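Side-chain contacts in Alr4995 protein (Nostoc sp., PDB 6LRF), which combines arginine dihydrolase and ornithine cyclodeaminase activities in one bifunctional chain known as AgrE: residues Ser297-Ile300 / Asn301-Leu304; Trp63-Leu66 / Val67-Ala70; Val200-Glu203 / Lys204-Ala207; Gly681-Leu684 / Ser685-Gln689. One frame throughout, in Å; residues are numbered along the deposited sequence.

Contact 1 (Ser297-Ile300 / Asn301-Leu304)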
loop_
_atom_site.group_PDB
_atom_site.type_symbol
_atom_site.label_atom_id
_atom_site.label_comp_id
_atom_site.label_asym_id
_atom_site.label_seq_id
_atom_site.Cartn_x
_atom_site.Cartn_y
_atom_site.Cartn_z
ATOM N N SER B 297 8.141 27.645 -18.444
ATOM C CA SER B 297 7.519 27.340 -17.165
ATOM C C SER B 297 6.238 26.530 -17.371
ATOM O O SER B 297 5.739 25.898 -16.438
ATOM C CB SER B 297 7.223 28.614 -16.386
ATOM O OG SER B 297 6.283 29.428 -17.068
ATOM N N GLY B 298 5.724 26.540 -18.601
ATOM C CA GLY B 298 4.460 25.899 -18.909
ATOM C C GLY B 298 3.275 26.641 -18.300
ATOM O O GLY B 298 2.162 26.111 -18.225
ATOM N N LEU B 299 3.521 27.874 -17.863
ATOM C CA LEU B 299 2.473 28.720 -17.307
ATOM C C LEU B 299 1.344 28.916 -18.327
ATOM O O LEU B 299 0.172 28.727 -18.005
ATOM C CB LEU B 299 3.057 30.072 -16.879
ATOM C CG LEU B 299 2.172 31.008 -16.058
ATOM C CD1 LEU B 299 1.620 30.280 -14.846
ATOM C CD2 LEU B 299 2.980 32.224 -15.626
ATOM N N ILE B 300 1.710 29.271 -19.560
ATOM C CA ILE B 300 0.725 29.479 -20.613
ATOM C C ILE B 300 -0.094 28.205 -20.798
ATOM O O ILE B 300 -1.309 28.252 -20.978
ATOM C CB ILE B 300 1.390 29.907 -21.961
ATOM C CG1 ILE B 300 0.333 30.154 -23.034
ATOM C CG2 ILE B 300 2.398 28.871 -22.453
ATOM C CD1 ILE B 300 -0.528 31.340 -22.748
ATOM N N ASN B 301 0.578 27.068 -20.679
ATOM C CA ASN B 301 -0.010 25.777 -20.996
ATOM C C ASN B 301 -0.977 25.355 -19.880
ATOM O O ASN B 301 -2.051 24.807 -20.146
ATOM C CB ASN B 301 1.120 24.749 -21.240
ATOM C CG ASN B 301 0.669 23.314 -21.072
ATOM O OD1 ASN B 301 -0.315 22.879 -21.684
ATOM N ND2 ASN B 301 1.400 22.555 -20.245
ATOM N N ARG B 302 -0.625 25.655 -18.636
ATOM C CA ARG B 302 -1.527 25.388 -17.523
ATOM C C ARG B 302 -2.782 26.265 -17.578
ATOM O O ARG B 302 -3.872 25.807 -17.254
ATOM C CB ARG B 302 -0.808 25.593 -16.191
ATOM C CG ARG B 302 0.019 24.395 -15.744
ATOM C CD ARG B 302 0.848 24.724 -14.499
ATOM N NE ARG B 302 1.912 25.682 -14.800
ATOM C CZ ARG B 302 2.815 26.113 -13.921
ATOM N NH1 ARG B 302 3.745 26.983 -14.299
ATOM N NH2 ARG B 302 2.791 25.675 -12.667
ATOM N N ALA B 303 -2.617 27.517 -17.992
ATOM C CA ALA B 303 -3.748 28.429 -18.143
ATOM C C ALA B 303 -4.736 27.914 -19.190
ATOM O O ALA B 303 -5.945 27.867 -18.952
ATOM C CB ALA B 303 -3.266 29.801 -18.515
ATOM N N LEU B 304 -4.212 27.495 -20.336
ATOM C CA LEU B 304 -5.056 26.970 -21.405
ATOM C C LEU B 304 -5.803 25.706 -20.987
ATOM O O LEU B 304 -6.984 25.541 -21.298
ATOM C CB LEU B 304 -4.214 26.715 -22.658
ATOM C CG LEU B 304 -3.488 27.986 -23.094
ATOM C CD1 LEU B 304 -2.712 27.808 -24.404
ATOM C CD2 LEU B 304 -4.450 29.176 -23.181
#

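Contact 2 (Trp63-Leu66 / Val67-Ala70)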
loop_
_atom_site.group_PDB
_atom_site.type_symbol
_atom_site.label_atom_id
_atom_site.label_comp_id
_atom_site.label_asym_id
_atom_site.label_seq_id
_atom_site.Cartn_x
_atom_site.Cartn_y
_atom_site.Cartn_z
ATOM N N TRP B 63 -17.312 12.177 -51.528
ATOM C CA TRP B 63 -17.846 12.792 -50.316
ATOM C C TRP B 63 -18.911 11.880 -49.735
ATOM O O TRP B 63 -20.103 12.180 -49.799
ATOM C CB TRP B 63 -18.402 14.186 -50.613
ATOM C CG TRP B 63 -17.396 15.039 -51.338
ATOM C CD1 TRP B 63 -17.432 15.421 -52.650
ATOM C CD2 TRP B 63 -16.181 15.579 -50.798
ATOM N NE1 TRP B 63 -16.324 16.183 -52.954
ATOM C CE2 TRP B 63 -15.539 16.288 -51.835
ATOM C CE3 TRP B 63 -15.577 15.537 -49.535
ATOM C CZ2 TRP B 63 -14.326 16.948 -51.649
ATOM C CZ3 TRP B 63 -14.372 16.193 -49.351
ATOM C CH2 TRP B 63 -13.757 16.888 -50.406
ATOM N N PRO B 64 -18.472 10.750 -49.164
ATOM C CA PRO B 64 -19.376 9.693 -48.706
ATOM C C PRO B 64 -20.304 10.150 -47.584
ATOM O O PRO B 64 -21.407 9.619 -47.439
ATOM C CB PRO B 64 -18.415 8.610 -48.204
ATOM C CG PRO B 64 -17.183 9.356 -47.818
ATOM C CD PRO B 64 -17.068 10.465 -48.812
ATOM N N ASP B 65 -19.866 11.127 -46.795
ATOM C CA ASP B 65 -20.641 11.519 -45.627
ATOM C C ASP B 65 -21.668 12.585 -45.992
ATOM O O ASP B 65 -22.389 13.091 -45.130
ATOM C CB ASP B 65 -19.715 11.999 -44.508
ATOM C CG ASP B 65 -18.918 10.856 -43.885
ATOM O OD1 ASP B 65 -19.532 9.821 -43.526
ATOM O OD2 ASP B 65 -17.680 10.986 -43.769
ATOM N N LEU B 66 -21.764 12.885 -47.284
ATOM C CA LEU B 66 -22.816 13.764 -47.779
ATOM C C LEU B 66 -24.206 13.210 -47.425
ATOM O O LEU B 66 -25.187 13.950 -47.386
ATOM C CB LEU B 66 -22.675 13.962 -49.288
ATOM C CG LEU B 66 -23.353 15.207 -49.857
ATOM C CD1 LEU B 66 -22.493 16.425 -49.598
ATOM C CD2 LEU B 66 -23.651 15.056 -51.348
ATOM N N VAL B 67 -24.287 11.913 -47.135
ATOM C CA VAL B 67 -25.542 11.307 -46.706
ATOM C C VAL B 67 -26.002 11.851 -45.349
ATOM O O VAL B 67 -27.169 11.722 -44.977
ATOM C CB VAL B 67 -25.422 9.772 -46.604
ATOM C CG1 VAL B 67 -25.221 9.161 -47.980
ATOM C CG2 VAL B 67 -24.272 9.387 -45.671
ATOM N N PHE B 68 -25.081 12.451 -44.608
ATOM C CA PHE B 68 -25.394 12.958 -43.275
ATOM C C PHE B 68 -25.816 14.424 -43.360
ATOM O O PHE B 68 -25.101 15.339 -42.926
ATOM C CB PHE B 68 -24.203 12.756 -42.343
ATOM C CG PHE B 68 -23.950 11.299 -42.008
ATOM C CD1 PHE B 68 -25.018 10.455 -41.695
ATOM C CD2 PHE B 68 -22.662 10.771 -42.037
ATOM C CE1 PHE B 68 -24.802 9.113 -41.393
ATOM C CE2 PHE B 68 -22.429 9.429 -41.733
ATOM C CZ PHE B 68 -23.495 8.598 -41.413
ATOM N N THR B 69 -26.997 14.626 -43.940
ATOM C CA THR B 69 -27.523 15.966 -44.194
ATOM C C THR B 69 -27.823 16.750 -42.920
ATOM O O THR B 69 -27.917 17.969 -42.980
ATOM C CB THR B 69 -28.810 15.904 -45.033
ATOM O OG1 THR B 69 -29.741 15.022 -44.396
ATOM C CG2 THR B 69 -28.511 15.408 -46.447
ATOM N N ALA B 70 -27.983 16.064 -41.779
ATOM C CA ALA B 70 -28.112 16.746 -40.484
ATOM C C ALA B 70 -27.023 17.806 -40.337
ATOM O O ALA B 70 -27.252 18.892 -39.780
ATOM C CB ALA B 70 -28.048 15.746 -39.315
#

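Contact 3 (Val200-Glu203 / Lys204-Ala207)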
loop_
_atom_site.group_PDB
_atom_site.type_symbol
_atom_site.label_atom_id
_atom_site.label_comp_id
_atom_site.label_asym_id
_atom_site.label_seq_id
_atom_site.Cartn_x
_atom_site.Cartn_y
_atom_site.Cartn_z
ATOM N N VAL B 200 -36.184 21.958 -18.535
ATOM C CA VAL B 200 -37.125 20.882 -18.812
ATOM C C VAL B 200 -37.555 20.220 -17.508
ATOM O O VAL B 200 -36.707 19.736 -16.756
ATOM C CB VAL B 200 -36.509 19.818 -19.746
ATOM C CG1 VAL B 200 -37.538 18.764 -20.108
ATOM C CG2 VAL B 200 -35.952 20.473 -20.997
ATOM N N ALA B 201 -38.865 20.219 -17.253
ATOM C CA ALA B 201 -39.461 19.592 -16.066
ATOM C C ALA B 201 -39.281 18.074 -16.089
ATOM O O ALA B 201 -39.284 17.475 -17.164
ATOM C CB ALA B 201 -40.963 19.956 -15.966
ATOM N N PRO B 202 -39.139 17.445 -14.902
ATOM C CA PRO B 202 -38.808 16.016 -14.762
ATOM C C PRO B 202 -39.751 15.046 -15.488
ATOM O O PRO B 202 -39.291 14.001 -15.952
ATOM C CB PRO B 202 -38.885 15.788 -13.249
ATOM C CG PRO B 202 -38.613 17.116 -12.655
ATOM C CD PRO B 202 -39.249 18.107 -13.588
ATOM N N GLU B 203 -41.039 15.373 -15.578
ATOM C CA GLU B 203 -42.003 14.489 -16.244
ATOM C C GLU B 203 -41.823 14.501 -17.761
ATOM O O GLU B 203 -42.207 13.544 -18.441
ATOM C CB GLU B 203 -43.450 14.879 -15.909
ATOM C CG GLU B 203 -43.628 15.626 -14.598
ATOM C CD GLU B 203 -43.365 17.120 -14.736
ATOM O OE1 GLU B 203 -42.566 17.649 -13.930
ATOM O OE2 GLU B 203 -43.953 17.754 -15.649
ATOM N N LYS B 204 -41.260 15.593 -18.283
ATOM C CA LYS B 204 -40.997 15.731 -19.721
ATOM C C LYS B 204 -39.597 15.227 -20.105
ATOM O O LYS B 204 -39.272 15.110 -21.292
ATOM C CB LYS B 204 -41.161 17.189 -20.158
ATOM C CG LYS B 204 -42.546 17.776 -19.912
ATOM C CD LYS B 204 -43.560 17.203 -20.867
ATOM C CE LYS B 204 -44.780 18.101 -20.949
ATOM N NZ LYS B 204 -45.848 17.490 -21.796
ATOM N N ARG B 205 -38.774 14.925 -19.104
ATOM C CA ARG B 205 -37.454 14.354 -19.352
ATOM C C ARG B 205 -37.506 12.836 -19.487
ATOM O O ARG B 205 -38.006 12.136 -18.609
ATOM C CB ARG B 205 -36.476 14.738 -18.236
ATOM C CG ARG B 205 -36.384 16.234 -17.990
ATOM C CD ARG B 205 -35.046 16.654 -17.394
ATOM N NE ARG B 205 -34.795 16.123 -16.051
ATOM C CZ ARG B 205 -35.084 16.764 -14.919
ATOM N NH1 ARG B 205 -35.659 17.959 -14.948
ATOM N NH2 ARG B 205 -34.804 16.206 -13.749
ATOM N N ILE B 206 -36.981 12.334 -20.596
ATOM C CA ILE B 206 -36.836 10.908 -20.807
ATOM C C ILE B 206 -35.357 10.569 -20.887
ATOM O O ILE B 206 -34.788 10.484 -21.979
ATOM C CB ILE B 206 -37.549 10.442 -22.092
ATOM C CG1 ILE B 206 -38.974 11.005 -22.138
ATOM C CG2 ILE B 206 -37.516 8.914 -22.204
ATOM C CD1 ILE B 206 -39.707 10.749 -23.448
ATOM N N ALA B 207 -34.728 10.403 -19.724
ATOM C CA ALA B 207 -33.315 10.043 -19.679
ATOM C C ALA B 207 -33.156 8.569 -20.016
ATOM O O ALA B 207 -33.884 7.732 -19.494
ATOM C CB ALA B 207 -32.720 10.356 -18.318
#

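Contact 4 (Gly681-Leu684 / Ser685-Gln689)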
loop_
_atom_site.group_PDB
_atom_site.type_symbol
_atom_site.label_atom_id
_atom_site.label_comp_id
_atom_site.label_asym_id
_atom_site.label_seq_id
_atom_site.Cartn_x
_atom_site.Cartn_y
_atom_site.Cartn_z
ATOM N N GLY B 681 -17.802 2.224 -2.620
ATOM C CA GLY B 681 -18.852 2.338 -3.620
ATOM C C GLY B 681 -19.084 0.995 -4.288
ATOM O O GLY B 681 -20.227 0.603 -4.544
ATOM N N LEU B 682 -17.998 0.286 -4.570
ATOM C CA LEU B 682 -18.114 -1.087 -5.053
ATOM C C LEU B 682 -18.922 -1.914 -4.051
ATOM O O LEU B 682 -19.880 -2.607 -4.425
ATOM C CB LEU B 682 -16.732 -1.721 -5.270
ATOM C CG LEU B 682 -16.777 -3.217 -5.633
ATOM C CD1 LEU B 682 -17.681 -3.461 -6.846
ATOM C CD2 LEU B 682 -15.393 -3.757 -5.901
ATOM N N PHE B 683 -18.530 -1.820 -2.777
ATOM C CA PHE B 683 -19.194 -2.559 -1.701
ATOM C C PHE B 683 -20.684 -2.260 -1.672
ATOM O O PHE B 683 -21.509 -3.175 -1.626
ATOM C CB PHE B 683 -18.560 -2.232 -0.336
ATOM C CG PHE B 683 -19.204 -2.951 0.822
ATOM C CD1 PHE B 683 -18.734 -4.186 1.231
ATOM C CD2 PHE B 683 -20.291 -2.395 1.495
ATOM C CE1 PHE B 683 -19.326 -4.851 2.290
ATOM C CE2 PHE B 683 -20.888 -3.061 2.553
ATOM C CZ PHE B 683 -20.403 -4.290 2.949
ATOM N N LEU B 684 -21.028 -0.973 -1.694
ATOM C CA LEU B 684 -22.428 -0.553 -1.650
ATOM C C LEU B 684 -23.200 -0.962 -2.902
ATOM O O LEU B 684 -24.400 -1.248 -2.847
ATOM C CB LEU B 684 -22.516 0.966 -1.454
ATOM C CG LEU B 684 -22.137 1.457 -0.052
ATOM C CD1 LEU B 684 -21.830 2.949 -0.038
ATOM C CD2 LEU B 684 -23.249 1.130 0.938
ATOM N N SER B 685 -22.518 -0.982 -4.037
ATOM C CA SER B 685 -23.183 -1.365 -5.270
ATOM C C SER B 685 -23.671 -2.824 -5.185
ATOM O O SER B 685 -24.853 -3.116 -5.389
ATOM C CB SER B 685 -22.247 -1.167 -6.462
ATOM O OG SER B 685 -22.999 -1.214 -7.666
ATOM N N LEU B 686 -22.749 -3.719 -4.857
ATOM C CA LEU B 686 -23.039 -5.136 -4.659
ATOM C C LEU B 686 -24.089 -5.378 -3.592
ATOM O O LEU B 686 -24.963 -6.231 -3.749
ATOM C CB LEU B 686 -21.765 -5.863 -4.264
ATOM C CG LEU B 686 -20.641 -5.854 -5.286
ATOM C CD1 LEU B 686 -19.354 -6.337 -4.639
ATOM C CD2 LEU B 686 -21.043 -6.736 -6.455
ATOM N N LEU B 687 -23.979 -4.647 -2.486
ATOM C CA LEU B 687 -24.914 -4.796 -1.383
ATOM C C LEU B 687 -26.342 -4.521 -1.843
ATOM O O LEU B 687 -27.270 -5.269 -1.504
ATOM C CB LEU B 687 -24.543 -3.865 -0.225
ATOM C CG LEU B 687 -25.485 -3.898 0.974
ATOM C CD1 LEU B 687 -25.389 -5.248 1.693
ATOM C CD2 LEU B 687 -25.171 -2.749 1.918
ATOM N N THR B 688 -26.527 -3.458 -2.621
ATOM C CA THR B 688 -27.877 -3.136 -3.100
ATOM C C THR B 688 -28.348 -4.143 -4.168
ATOM O O THR B 688 -29.525 -4.508 -4.206
ATOM C CB THR B 688 -27.961 -1.692 -3.658
ATOM O OG1 THR B 688 -26.766 -1.389 -4.392
ATOM C CG2 THR B 688 -28.122 -0.685 -2.507
ATOM N N GLN B 689 -27.430 -4.592 -5.021
ATOM C CA GLN B 689 -27.744 -5.647 -5.975
ATOM C C GLN B 689 -28.132 -6.906 -5.221
ATOM O O GLN B 689 -29.120 -7.555 -5.547
ATOM C CB GLN B 689 -26.559 -5.932 -6.891
ATOM C CG GLN B 689 -26.311 -4.873 -7.942
ATOM C CD GLN B 689 -24.931 -4.999 -8.554
ATOM O OE1 GLN B 689 -24.311 -4.003 -8.943
ATOM N NE2 GLN B 689 -24.433 -6.229 -8.632
#

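Contact 1 (Ser297-Ile300 / Asn301-Leu304)
G298 and R302 meet where one short helix ends and another begins, and the junction shows how a single carbonyl can serve several donors of the new first turn. G298 is the N-cap of helix 299-310 and bends the chain with a positive phi of 70°. Its O takes the firm helical bond from R302 N at 2.9 Å, a weak one from N301 N, and a third, also weak, from R302 NE at 3.5 Å. Just before it, S297 OG accepts from L299 N in an ST turn and is also bonded to H293 O.

The tight part is the I300/L304 side, where L304 CG is pressed to 3.0 Å from I300 O, a short approach to the carbonyl that L304 N also grips; the apolar touch, L304 CD1 to I300 CG1, is 4.1 Å. The partly exposed flank is looser: the R302 chain bends at chi3 (-69°), which turns its guanidinium back over the junction with G298 O and L299 N near its plane. R302 NH1 comes to 4.0 Å from L299 CD1, an oblique touch.

Around this turn, I290 of strand 280-292 packs on L299 and I300, and L353, just past helix 340-352, meets L299 and A303. Q451 borders R302, while L295 of the second subunit packs on I300 and L304, placing the helix start between its own sheet and a subunit interface.

Contact 2 (Trp63-Leu66 / Val67-Ala70)
F68 folds back on D65 at two levels, backbone and side chain, a worked case of a carboxylate lying beside an aromatic rim. The backbone tie comes from F68 N to D65 O, 2.8 Å long with an N-H...O angle of 161°, the donor standing above the carbonyl plane. It closes a turn through L66 and V67 that overlaps an earlier one in which L66 N bonds to W63 O; F68 itself centres an inverse gamma turn.

The F68 side chain can be traced outward from here. Its CB lies 3.3 Å from D65 O, and CG is farther from the same oxygen. With CG anti to the carbonyl carbon (chi1 -69°), the ring passes beside the aspartate: CD2 is 3.6 Å from D65 OD1, and CE2 closes to 3.4 Å. OD1 thus sits at the ring edge, the carboxylate and ring planes being only 17° apart. Over one face, near the centre, stands the CG2 methyl of V67, which also lies 3.4 Å from P64 O.

Several ties fix this loop between strands 53-56 and 73-76 of the dimethylarginine dimethylhydrolase-like part of the chain. R90 bonds F68 O, L8 O receives T69 OG1, and L66 packs on F97 of helix 93-103.

Y19 OH holds D65 OD2, so the two carboxylate oxygens have different surroundings: one bonded to a hydroxyl, the other facing ring C-H groups, whose slight positive charge probably makes an oxygen welcome at the rim.

Contact 3 (Val200-Glu203 / Lys204-Ala207)
R205 reaches back to V200, its side chain bridging the turn that leads into strand 205-207. Among the polar ties, R205 NH1 donates to V200 O at 2.7 Å, with the oxygen in the guanidinium plane and the donor in the carbonyl plane. The bend at chi3 (-65°) swings the group round to that oxygen. The turn is closed by K204 N on A201 O, 2.9 Å apart, while R205 N divides weak bonds between A201 O and P202 O. K204 NZ is hydrogen-bonded to N178 O.

The hairpin of strands 173-175 and 181-183, helix 190-199 and strand 205-207 together make a beta-beta-alpha-beta unit, the module repeated in the propeller of guanidine-modifying enzymes, and this turn joins its helix to its last strand.

Apolar touches complete the join. V200 CG1 presses on R205 CG at 3.5 Å; the V200 and K204 side chains cross at about a right angle, with V200 CG1 4.0 Å from K204 CB. Over one face of the guanidinium, toward its rim, lies P202 CA. A leucine in place of R205 would probably leave V200 O without this donor and P202 without the flat group beneath it.

Contact 4 (Gly681-Leu684 / Ser685-Gln689)
L682 and L686, one turn apart, lie on helix 680-694, which follows the last strand, 673-677, of the parallel Rossmann-type sheet. Apolar touches follow the helix spacing. L682 CD1 meets L686 CD1 at 4.0 Å, the two side chains crossing obliquely. F683 CE2 approaches L687 CD2 at 4.3 Å, the methyl coming obliquely to the ring, and L684 reaches the same methyl with its own CD2. Outside the helix, V470 and V474 of helix 467-486 pack on L686, V653 and V655 of strand 651-656 on F683, and L511 on L687. A serine in place of L686 would probably open a gap beside L682 CD1 and take away the methyls that pack on V470 and V474.

Backbone bonds form the helical ladder, from S685 N on G681 O to T688 N on L684 O; that from L686 N to L682 O is nearly straight, at 175°.

Two polar side-chain contacts complete the turn. S685 OG makes a weak bond to Q689 OE1 at 3.3 Å. T688 OG1, placed between the backbone N and the carbonyl carbon (chi1 39°), turns back along the helix and lies 2.8 Å from both L684 O and S685 O.

Along the chain the order is contact 2, contact 3, contact 1, contact 4. Contacts 2 and 3 share the dimethylarginine dimethylhydrolase-like range, with centres 32 Å apart, one in a loop before strand 73-76 and the other entering strand 205-207. Contact 1 belongs to the LOR/SDH range, on the opposite side of the chain's centre from contact 3, their centres about 41 Å apart. Contact 4 lies in the Rossmann region; contact 3 is its nearest companion, with about 18 Å between closest atoms. The centres of contacts 2 and 4 are the farthest apart, at about 45 Å. None touches another, so each is a separate local fixture within a chain whose different regions probably house its two activities.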